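PDB 3TAH: ferrous iron uptake transporter protein B from Streptococcus thermophilus, which binds and hydrolyses GTP through its cytosolic G-protein domain, the part crystallised here, and probably uses it to drive ferrous iron uptake across the cell membrane. Local coordinates for residues 130-133 and 134-138; 176-179 and 180-183; 191-195 and 196-200; 230-233 and 234-238. The protein carries 1 engineered substitution. All coordinates share one frame; numbering follows the deposited sequence. Where two conformers were deposited one is given.

Interaction 1. Residues 130-133 and 134-138. With MG (magnesium ion), chain E.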
loop_
_atom_site.group_PDB
_atom_site.type_symbol
_atom_site.label_atom_id
_atom_site.label_comp_id
_atom_site.label_asym_id
_atom_site.label_seq_id
_atom_site.Cartn_x
_atom_site.Cartn_y
_atom_site.Cartn_z
ATOM N N ASP A 130 -8.173 17.381 -1.781
ATOM C CA ASP A 130 -9.004 16.774 -2.823
ATOM C C ASP A 130 -8.214 16.538 -4.122
ATOM O O ASP A 130 -8.479 15.546 -4.810
ATOM C CB ASP A 130 -10.324 17.524 -3.068
ATOM C CG ASP A 130 -10.143 18.726 -3.914
ATOM O OD1 ASP A 130 -9.259 19.533 -3.558
ATOM O OD2 ASP A 130 -10.864 18.862 -4.914
ATOM N N LYS A 131 -7.269 17.423 -4.451
ATOM C CA LYS A 131 -6.405 17.215 -5.622
ATOM C C LYS A 131 -5.477 16.021 -5.413
ATOM O O LYS A 131 -5.256 15.248 -6.335
ATOM C CB LYS A 131 -5.570 18.451 -5.960
ATOM C CG LYS A 131 -6.369 19.580 -6.595
ATOM C CD LYS A 131 -5.448 20.597 -7.239
ATOM C CE LYS A 131 -6.249 21.691 -7.926
ATOM N NZ LYS A 131 -5.385 22.849 -8.266
ATOM N N LEU A 132 -4.934 15.878 -4.206
ATOM C CA LEU A 132 -4.092 14.708 -3.891
ATOM C C LEU A 132 -4.891 13.417 -4.064
ATOM O O LEU A 132 -4.402 12.457 -4.673
ATOM C CB LEU A 132 -3.523 14.786 -2.471
ATOM C CG LEU A 132 -2.589 13.645 -2.047
ATOM C CD1 LEU A 132 -1.355 13.675 -2.927
ATOM C CD2 LEU A 132 -2.236 13.734 -0.553
ATOM N N SER A 133 -6.113 13.407 -3.531
ATOM C CA SER A 133 -7.045 12.281 -3.673
ATOM C C SER A 133 -7.336 11.999 -5.142
ATOM O O SER A 133 -7.257 10.846 -5.594
ATOM C CB SER A 133 -8.366 12.550 -2.938
ATOM O OG SER A 133 -9.294 11.478 -3.105
ATOM N N TYR A 134 -7.655 13.050 -5.894
ATOM C CA TYR A 134 -8.004 12.884 -7.306
ATOM C C TYR A 134 -6.885 12.173 -8.074
ATOM O O TYR A 134 -7.124 11.208 -8.805
ATOM C CB TYR A 134 -8.312 14.236 -7.974
ATOM C CG TYR A 134 -8.751 14.069 -9.414
ATOM C CD1 TYR A 134 -10.100 14.003 -9.737
ATOM C CD2 TYR A 134 -7.823 13.951 -10.445
ATOM C CE1 TYR A 134 -10.520 13.834 -11.057
ATOM C CE2 TYR A 134 -8.231 13.769 -11.774
ATOM C CZ TYR A 134 -9.581 13.720 -12.066
ATOM O OH TYR A 134 -10.012 13.546 -13.359
ATOM N N HIS A 135 -5.665 12.665 -7.912
ATOM C CA HIS A 135 -4.534 12.163 -8.678
ATOM C C HIS A 135 -3.962 10.844 -8.172
ATOM O O HIS A 135 -3.395 10.090 -8.966
ATOM C CB HIS A 135 -3.496 13.266 -8.831
ATOM C CG HIS A 135 -3.958 14.342 -9.757
ATOM N ND1 HIS A 135 -4.387 15.578 -9.323
ATOM C CD2 HIS A 135 -4.109 14.339 -11.102
ATOM C CE1 HIS A 135 -4.752 16.301 -10.368
ATOM N NE2 HIS A 135 -4.594 15.574 -11.458
ATOM N N LEU A 136 -4.117 10.546 -6.883
ATOM C CA LEU A 136 -3.744 9.213 -6.366
ATOM C C LEU A 136 -4.785 8.133 -6.648
ATOM O O LEU A 136 -4.460 6.948 -6.572
ATOM C CB LEU A 136 -3.479 9.244 -4.856
ATOM C CG LEU A 136 -2.171 9.855 -4.385
ATOM C CD1 LEU A 136 -2.142 9.888 -2.853
ATOM C CD2 LEU A 136 -0.949 9.087 -4.937
ATOM N N GLY A 137 -6.018 8.538 -6.953
ATOM C CA GLY A 137 -7.118 7.616 -7.193
ATOM C C GLY A 137 -7.587 6.908 -5.928
ATOM O O GLY A 137 -8.101 5.795 -6.000
ATOM N N VAL A 138 -7.400 7.547 -4.773
ATOM C CA VAL A 138 -7.848 7.010 -3.487
ATOM C C VAL A 138 -8.448 8.119 -2.636
ATOM O O VAL A 138 -8.047 9.278 -2.762
ATOM C CB VAL A 138 -6.721 6.366 -2.667
ATOM C CG1 VAL A 138 -6.116 5.184 -3.439
ATOM C CG2 VAL A 138 -5.653 7.392 -2.237
HETATM MG MG MG E . -9.087 21.270 -2.476
HETATM O O HOH W 1 -8.930 20.120 -0.609
HETATM O O HOH W 2 -9.168 22.180 -4.361
HETATM O O HOH W 3 -8.992 22.978 -1.359
#
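Leu132 and Leu136 lie side by side on the buried face of helix 129-136, CD1 to CD1 at 3.9 Å. Their branched apolar ends suit a place beside Val256 of helix 241-259 and, for Leu136, Ile112 of strand 110-115. At the helix end, Ser133 has its hydroxyl beside the carbonyl carbon (chi1 178°), from where OG gives a short 2.6 Å bond to Val138 O, coming from above the carbonyl plane. Gly137, with positive phi, turns the chain so that Val138 packs its side chain against Val110 and Ile112 of strand 110-115 and Ile104 of helix 93-105.

Toward solvent the packing thins out, and Asp130, Lys131 and Tyr134 are exposed. Asp130 OD1 binds the magnesium ion at 2.0 Å together with Asn128 OD1 and three waters, one of which also accepts from Asp130 N. His135, partly exposed, rests on Val256 and Met259, and Tyr134 CD2 covers one face of its imidazole. Lys131 O takes two bonds from His135, from backbone N and ring ND1, both at 3.1 Å and on opposite faces of the carbonyl plane. Since Lys131 O calls for a proton on ND1, the imidazole is held in rotation and its ND1-protonated form is probably favoured.

Interaction 2. Residues 176-179 and 180-183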
loop_
_atom_site.group_PDB
_atom_site.type_symbol
_atom_site.label_atom_id
_atom_site.label_comp_id
_atom_site.label_asym_id
_atom_site.label_seq_id
_atom_site.Cartn_x
_atom_site.Cartn_y
_atom_site.Cartn_z
ATOM N N ASP A 176 5.082 4.129 -20.253
ATOM C CA ASP A 176 4.661 3.136 -21.275
ATOM C C ASP A 176 5.550 1.910 -21.402
ATOM O O ASP A 176 5.043 0.804 -21.644
ATOM C CB ASP A 176 4.580 3.771 -22.672
ATOM C CG ASP A 176 3.394 4.687 -22.834
ATOM O OD1 ASP A 176 2.457 4.631 -22.011
ATOM O OD2 ASP A 176 3.396 5.464 -23.805
ATOM N N ARG A 177 6.857 2.094 -21.258
ATOM C CA ARG A 177 7.811 0.978 -21.394
ATOM C C ARG A 177 7.721 -0.002 -20.229
ATOM O O ARG A 177 7.885 -1.210 -20.426
ATOM C CB ARG A 177 9.242 1.474 -21.512
ATOM C CG ARG A 177 9.567 2.234 -22.795
ATOM C CD ARG A 177 10.904 2.935 -22.632
ATOM N NE ARG A 177 10.825 4.031 -21.671
ATOM C CZ ARG A 177 11.863 4.732 -21.217
ATOM N NH1 ARG A 177 13.102 4.487 -21.644
ATOM N NH2 ARG A 177 11.663 5.703 -20.339
ATOM N N LEU A 178 7.466 0.508 -19.026
ATOM C CA LEU A 178 7.256 -0.389 -17.893
ATOM C C LEU A 178 5.887 -1.046 -17.979
ATOM O O LEU A 178 5.766 -2.225 -17.679
ATOM C CB LEU A 178 7.440 0.318 -16.542
ATOM C CG LEU A 178 7.262 -0.583 -15.309
ATOM C CD1 LEU A 178 8.155 -1.837 -15.384
ATOM C CD2 LEU A 178 7.550 0.201 -14.042
ATOM N N GLU A 179 4.864 -0.287 -18.379
ATOM C CA GLU A 179 3.507 -0.838 -18.570
ATOM C C GLU A 179 3.472 -1.976 -19.596
ATOM O O GLU A 179 2.758 -2.962 -19.397
ATOM C CB GLU A 179 2.505 0.259 -18.934
ATOM C CG GLU A 179 2.254 1.274 -17.808
ATOM C CD GLU A 179 1.662 0.650 -16.572
ATOM O OE1 GLU A 179 0.925 -0.355 -16.692
ATOM O OE2 GLU A 179 1.936 1.154 -15.461
ATOM N N ALA A 180 4.266 -1.860 -20.664
ATOM C CA ALA A 180 4.394 -2.928 -21.659
ATOM C C ALA A 180 4.939 -4.200 -21.008
ATOM O O ALA A 180 4.412 -5.300 -21.228
ATOM C CB ALA A 180 5.310 -2.479 -22.832
ATOM N N ALA A 181 5.979 -4.045 -20.190
ATOM C CA ALA A 181 6.549 -5.177 -19.457
ATOM C C ALA A 181 5.543 -5.813 -18.491
ATOM O O ALA A 181 5.428 -7.033 -18.417
ATOM C CB ALA A 181 7.812 -4.746 -18.690
ATOM N N ILE A 182 4.830 -4.986 -17.733
ATOM C CA ILE A 182 3.826 -5.490 -16.782
ATOM C C ILE A 182 2.706 -6.255 -17.522
ATOM O O ILE A 182 2.312 -7.361 -17.103
ATOM C CB ILE A 182 3.244 -4.352 -15.936
ATOM C CG1 ILE A 182 4.330 -3.749 -15.031
ATOM C CG2 ILE A 182 2.039 -4.844 -15.099
ATOM C CD1 ILE A 182 3.918 -2.412 -14.433
ATOM N N SER A 183 2.198 -5.661 -18.599
ATOM C CA SER A 183 1.192 -6.316 -19.449
ATOM C C SER A 183 1.617 -7.697 -19.963
ATOM O O SER A 183 0.817 -8.628 -19.962
ATOM C CB SER A 183 0.822 -5.428 -20.639
ATOM O OG SER A 183 -0.037 -4.390 -20.210
HETATM O O HOH W 4 0.305 -2.363 -18.243
#
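Leu178 and Ile182, one helical turn apart, meet on the buried side of the first turns of helix 176-189. Ile182 can be followed outward: its CB sits 3.7 Å from Leu178 O, CG1 comes closer to the same oxygen at 3.4 Å, and CD1 passes on to rest against Leu178 CG at 3.9 Å. With CG1 beside the backbone N (chi1 -66°), the longer branch runs back toward the preceding turn while CG2 is left to pack on Arg199 of helix 198-206. The two side chains cross at a slant, a fit for branched aliphatic residues between helices. Ala181, small enough for a tight approach, lies against Phe206 and Ile229 of two neighbouring helices.

Polar groups gather on another side. Ser183 N bonds to Glu179 O at 2.9 Å, the ordinary helical bond, and a water ties the same residues together, giving protons to Glu179 O and, at 2.6 Å, to Glu179 OE1 while accepting from Ser183 OG. The Glu179 chain bends at chi2 (-62°), which brings OE1 to the water it shares with its own carbonyl O; OE2 pairs with Arg199 and takes the backbone N of Tyr174. With an arginine, a backbone amide and a water all supplying hydrogens, this carboxylate is probably kept ionised, and both of its oxygens are fixed in direction.

Interaction 3. Residues 191-195 and 196-200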
loop_
_atom_site.group_PDB
_atom_site.type_symbol
_atom_site.label_atom_id
_atom_site.label_comp_id
_atom_site.label_asym_id
_atom_site.label_seq_id
_atom_site.Cartn_x
_atom_site.Cartn_y
_atom_site.Cartn_z
ATOM N N ASN A 191 -3.744 -17.403 -15.128
ATOM C CA ASN A 191 -4.504 -17.548 -13.876
ATOM C C ASN A 191 -3.677 -18.085 -12.699
ATOM O O ASN A 191 -4.234 -18.609 -11.729
ATOM C CB ASN A 191 -5.758 -18.411 -14.099
ATOM C CG ASN A 191 -5.445 -19.881 -14.348
ATOM O OD1 ASN A 191 -4.286 -20.277 -14.509
ATOM N ND2 ASN A 191 -6.498 -20.702 -14.400
ATOM N N SER A 192 -2.353 -17.946 -12.788
ATOM C CA SER A 192 -1.442 -18.405 -11.737
ATOM C C SER A 192 -1.560 -17.607 -10.457
ATOM O O SER A 192 -1.167 -18.089 -9.396
ATOM C CB SER A 192 0.015 -18.367 -12.213
ATOM O OG SER A 192 0.233 -19.380 -13.174
ATOM N N VAL A 193 -2.094 -16.396 -10.562
ATOM C CA VAL A 193 -2.352 -15.527 -9.421
ATOM C C VAL A 193 -3.755 -14.965 -9.518
ATOM O O VAL A 193 -4.341 -14.982 -10.588
ATOM C CB VAL A 193 -1.333 -14.376 -9.367
ATOM C CG1 VAL A 193 0.087 -14.949 -9.205
ATOM C CG2 VAL A 193 -1.410 -13.499 -10.601
ATOM N N PRO A 194 -4.314 -14.459 -8.404
ATOM C CA PRO A 194 -5.629 -13.823 -8.490
ATOM C C PRO A 194 -5.613 -12.557 -9.349
ATOM O O PRO A 194 -4.615 -11.819 -9.353
ATOM C CB PRO A 194 -5.960 -13.469 -7.033
ATOM C CG PRO A 194 -5.032 -14.317 -6.196
ATOM C CD PRO A 194 -3.798 -14.482 -7.026
ATOM N N GLN A 195 -6.705 -12.318 -10.075
ATOM C CA GLN A 195 -6.853 -11.087 -10.857
ATOM C C GLN A 195 -6.659 -9.829 -9.997
ATOM O O GLN A 195 -6.002 -8.889 -10.435
ATOM C CB GLN A 195 -8.194 -11.042 -11.604
ATOM C CG GLN A 195 -8.229 -11.963 -12.844
ATOM C CD GLN A 195 -7.461 -11.383 -14.013
ATOM O OE1 GLN A 195 -6.294 -11.750 -14.287
ATOM N NE2 GLN A 195 -8.099 -10.453 -14.703
ATOM N N ARG A 196 -7.198 -9.816 -8.778
ATOM C CA ARG A 196 -7.155 -8.613 -7.936
ATOM C C ARG A 196 -5.737 -8.121 -7.638
ATOM O O ARG A 196 -5.481 -6.914 -7.636
ATOM C CB ARG A 196 -7.892 -8.856 -6.615
ATOM C CG ARG A 196 -7.847 -7.689 -5.619
ATOM C CD ARG A 196 -8.737 -7.976 -4.399
ATOM N NE ARG A 196 -10.149 -8.108 -4.772
ATOM C CZ ARG A 196 -10.996 -7.111 -5.024
ATOM N NH1 ARG A 196 -10.626 -5.830 -4.957
ATOM N NH2 ARG A 196 -12.255 -7.407 -5.357
ATOM N N SER A 197 -4.840 -9.067 -7.370
ATOM C CA SER A 197 -3.473 -8.789 -6.966
ATOM C C SER A 197 -2.478 -9.063 -8.086
ATOM O O SER A 197 -1.259 -9.003 -7.860
ATOM C CB SER A 197 -3.124 -9.618 -5.718
ATOM O OG SER A 197 -3.422 -10.997 -5.892
ATOM N N ALA A 198 -2.979 -9.339 -9.294
ATOM C CA ALA A 198 -2.121 -9.755 -10.411
ATOM C C ALA A 198 -1.026 -8.736 -10.681
ATOM O O ALA A 198 0.117 -9.117 -10.914
ATOM C CB ALA A 198 -2.921 -10.015 -11.682
ATOM N N ARG A 199 -1.372 -7.454 -10.628
ATOM C CA ARG A 199 -0.403 -6.383 -10.877
ATOM C C ARG A 199 0.717 -6.349 -9.826
ATOM O O ARG A 199 1.881 -6.128 -10.179
ATOM C CB ARG A 199 -1.114 -5.034 -10.974
ATOM C CG ARG A 199 -0.234 -3.923 -11.463
ATOM C CD ARG A 199 -1.059 -2.677 -11.750
ATOM N NE ARG A 199 -0.170 -1.564 -12.025
ATOM C CZ ARG A 199 0.367 -1.261 -13.205
ATOM N NH1 ARG A 199 0.118 -1.967 -14.306
ATOM N NH2 ARG A 199 1.181 -0.214 -13.289
ATOM N N PHE A 200 0.363 -6.577 -8.556
ATOM C CA PHE A 200 1.349 -6.672 -7.480
ATOM C C PHE A 200 2.367 -7.759 -7.803
ATOM O O PHE A 200 3.572 -7.550 -7.690
ATOM C CB PHE A 200 0.692 -7.000 -6.129
ATOM C CG PHE A 200 1.680 -7.171 -5.022
ATOM C CD1 PHE A 200 2.046 -6.090 -4.242
ATOM C CD2 PHE A 200 2.245 -8.412 -4.752
ATOM C CE1 PHE A 200 2.972 -6.234 -3.229
ATOM C CE2 PHE A 200 3.173 -8.548 -3.727
ATOM C CZ PHE A 200 3.526 -7.459 -2.976
HETATM O O HOH W 5 -4.350 -6.575 -10.869
#
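A type I beta turn from Gln195 to Ala198 leads the chain out of the loop after helix 176-189 and into helix 198-206. Its closing bond runs from Ala198 N to Gln195 O at 3.3 Å; the N-H is well aimed, at 162°, but it arrives from well above the carbonyl plane. Ser197 N adds a weak bond to Pro194 O.

Just before the turn, the buried Val193 sets CG2 3.8 Å from Ala198 CA and 3.9 Å from Ala198 CB. The methyl of Ala198 in turn lies 3.4 Å from Pro194 O and also touches Leu186 of helix 176-189, a position where a short side chain fits closely. Pro194, whose ring restricts phi, suits the extended approach to the turn. Ser197 OG hangs over that ring, equally near CB, CG and CD at 3.7 Å; a chi1 of 52° holds the hydroxyl between the backbone N and the carbonyl carbon, and from the N-cap position it makes no capping bond.

A water takes up the role of joining the turn to the helix: it accepts from Arg199 N at 3.1 Å and lies 2.9 Å from Gln195 O. Arg196 reaches outward to Gly107 O, linking the turn to the G domain. The type I turn, its central residues near helical angles, thus completes the connection between two successive helices of the helical domain.

Interaction 4. Residues 230-233 and 234-238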
loop_
_atom_site.group_PDB
_atom_site.type_symbol
_atom_site.label_atom_id
_atom_site.label_comp_id
_atom_site.label_asym_id
_atom_site.label_seq_id
_atom_site.Cartn_x
_atom_site.Cartn_y
_atom_site.Cartn_z
ATOM N N ILE A 230 12.094 -8.992 -18.903
ATOM C CA ILE A 230 13.020 -8.241 -18.034
ATOM C C ILE A 230 14.270 -7.813 -18.789
ATOM O O ILE A 230 14.707 -6.655 -18.674
ATOM C CB ILE A 230 13.407 -9.045 -16.765
ATOM C CG1 ILE A 230 12.176 -9.272 -15.877
ATOM C CG2 ILE A 230 14.486 -8.317 -15.948
ATOM C CD1 ILE A 230 12.431 -10.284 -14.753
ATOM N N ARG A 231 14.832 -8.731 -19.574
ATOM C CA ARG A 231 16.081 -8.459 -20.271
ATOM C C ARG A 231 15.914 -7.296 -21.238
ATOM O O ARG A 231 16.682 -6.327 -21.171
ATOM C CB ARG A 231 16.601 -9.698 -21.007
ATOM C CG ARG A 231 17.989 -9.524 -21.639
ATOM C CD ARG A 231 18.417 -10.738 -22.468
ATOM N NE ARG A 231 17.494 -11.015 -23.578
ATOM C CZ ARG A 231 16.603 -12.008 -23.636
ATOM N NH1 ARG A 231 16.455 -12.893 -22.645
ATOM N NH2 ARG A 231 15.836 -12.124 -24.715
ATOM N N ILE A 232 14.909 -7.379 -22.104
ATOM C CA ILE A 232 14.710 -6.352 -23.127
ATOM C C ILE A 232 14.319 -5.025 -22.473
ATOM O O ILE A 232 14.740 -3.966 -22.938
ATOM C CB ILE A 232 13.698 -6.783 -24.264
ATOM C CG1 ILE A 232 13.626 -5.728 -25.378
ATOM C CG2 ILE A 232 12.290 -7.127 -23.705
ATOM C CD1 ILE A 232 14.988 -5.412 -26.066
ATOM N N THR A 233 13.531 -5.075 -21.393
ATOM C CA THR A 233 13.116 -3.843 -20.701
ATOM C C THR A 233 14.313 -3.146 -20.043
ATOM O O THR A 233 14.451 -1.922 -20.152
ATOM C CB THR A 233 11.963 -4.112 -19.721
ATOM O OG1 THR A 233 10.900 -4.723 -20.453
ATOM C CG2 THR A 233 11.459 -2.815 -19.093
ATOM N N GLU A 234 15.192 -3.915 -19.408
ATOM C CA GLU A 234 16.429 -3.373 -18.847
ATOM C C GLU A 234 17.299 -2.740 -19.936
ATOM O O GLU A 234 17.910 -1.702 -19.712
ATOM C CB GLU A 234 17.242 -4.449 -18.137
ATOM C CG GLU A 234 16.662 -4.860 -16.772
ATOM C CD GLU A 234 17.493 -5.899 -16.070
ATOM O OE1 GLU A 234 18.121 -6.727 -16.769
ATOM O OE2 GLU A 234 17.507 -5.898 -14.819
ATOM N N GLU A 235 17.346 -3.374 -21.100
ATOM C CA GLU A 235 18.137 -2.863 -22.223
ATOM C C GLU A 235 17.650 -1.511 -22.703
ATOM O O GLU A 235 18.466 -0.622 -22.961
ATOM C CB GLU A 235 18.160 -3.874 -23.376
ATOM C CG GLU A 235 19.003 -5.079 -23.041
ATOM C CD GLU A 235 18.993 -6.174 -24.113
ATOM O OE1 GLU A 235 18.437 -5.952 -25.210
ATOM O OE2 GLU A 235 19.562 -7.255 -23.835
ATOM N N ILE A 236 16.330 -1.347 -22.806
ATOM C CA ILE A 236 15.767 -0.088 -23.308
ATOM C C ILE A 236 15.799 1.025 -22.260
ATOM O O ILE A 236 15.838 2.190 -22.634
ATOM C CB ILE A 236 14.360 -0.252 -23.972
ATOM C CG1 ILE A 236 13.237 -0.554 -22.974
ATOM C CG2 ILE A 236 14.434 -1.331 -25.077
ATOM C CD1 ILE A 236 11.846 -0.739 -23.658
ATOM N N PHE A 237 15.787 0.694 -20.971
ATOM C CA PHE A 237 16.032 1.720 -19.934
ATOM C C PHE A 237 17.518 1.961 -19.605
ATOM O O PHE A 237 17.845 2.996 -18.988
ATOM C CB PHE A 237 15.335 1.352 -18.615
ATOM C CG PHE A 237 13.856 1.645 -18.562
ATOM C CD1 PHE A 237 13.391 2.865 -18.075
ATOM C CD2 PHE A 237 12.921 0.689 -18.940
ATOM C CE1 PHE A 237 12.037 3.134 -17.987
ATOM C CE2 PHE A 237 11.561 0.951 -18.857
ATOM C CZ PHE A 237 11.115 2.176 -18.380
ATOM N N THR A 238 18.400 1.047 -20.034
ATOM C CA THR A 238 19.812 0.949 -19.590
ATOM C C THR A 238 19.928 1.074 -18.071
ATOM O O THR A 238 20.765 1.804 -17.539
ATOM C CB THR A 238 20.802 1.922 -20.329
ATOM O OG1 THR A 238 20.429 3.288 -20.117
ATOM C CG2 THR A 238 20.829 1.630 -21.811
HETATM O O HOH W 6 17.295 -9.151 -25.595
#
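With CG2 beside its carbonyl carbon and OG1 beside its backbone N (chi1 -56°), Thr233 presents a methyl to Phe237 and turns its hydroxyl to Ile229 O. Phe237, with CG beside its own backbone N (chi1 -79°), lays its ring back along the helix, so CE2 lies 3.8 Å from Thr233 CG2. The ring edge also faces Thr233 O, in plane, with CD2 at 3.3 Å, while Phe237 N bonds to the same oxygen at 3.0 Å. A beta-branched residue with both an apolar and a polar arm fits here, because Phe206 of an adjoining helix borders it; the ring itself reaches Ile244 and a cation-pi contact with Arg177.

Two glutamates extend along the preceding turn. Glu234 runs beside Ile230, its CD 3.9 Å from Ile230 CG2, and ends with OE2 on the backbone N of Ala241, at the start of the next helix. Glu235 lies alongside Arg231 and rests OE2 3.5 Å from Arg231 CG, whereas OE1 comes across Ile232 CD1.

The charged ends of Arg231 and Glu235 do not pair: NE and OE2 stay 4.3 Å apart. A water lying in the guanidinium plane accepts from Arg231 NE at 2.8 Å and gives only a weak bond to Glu235 OE1. At that spacing, and with Arg231 salt-bridged to Asp228, the attraction to Glu235 is probably modest and partly water-mediated.

Interactions 2, 3 and 4 belong to the helical domain, whereas interaction 1 lies in the G domain, on a helix against which helix 241-259, the last helix of the chain, packs through Val256. Interactions 2 and 3 are joined by a salt bridge, Glu179 OE2 to Arg199 NH2 at 2.7 Å. Interactions 2 and 4, with centres about 11 Å apart, pack directly: Arg177 NH2 lies 3.5 Å from Phe237 CE1, and Ala181 CB is 3.6 Å from Thr233 OG1. Interaction 1 touches none of the others, its nearest atoms staying about 11 Å from interaction 3. It alone holds a metal ligand; interactions 2 to 4 lie away from the nucleotide and metal sites.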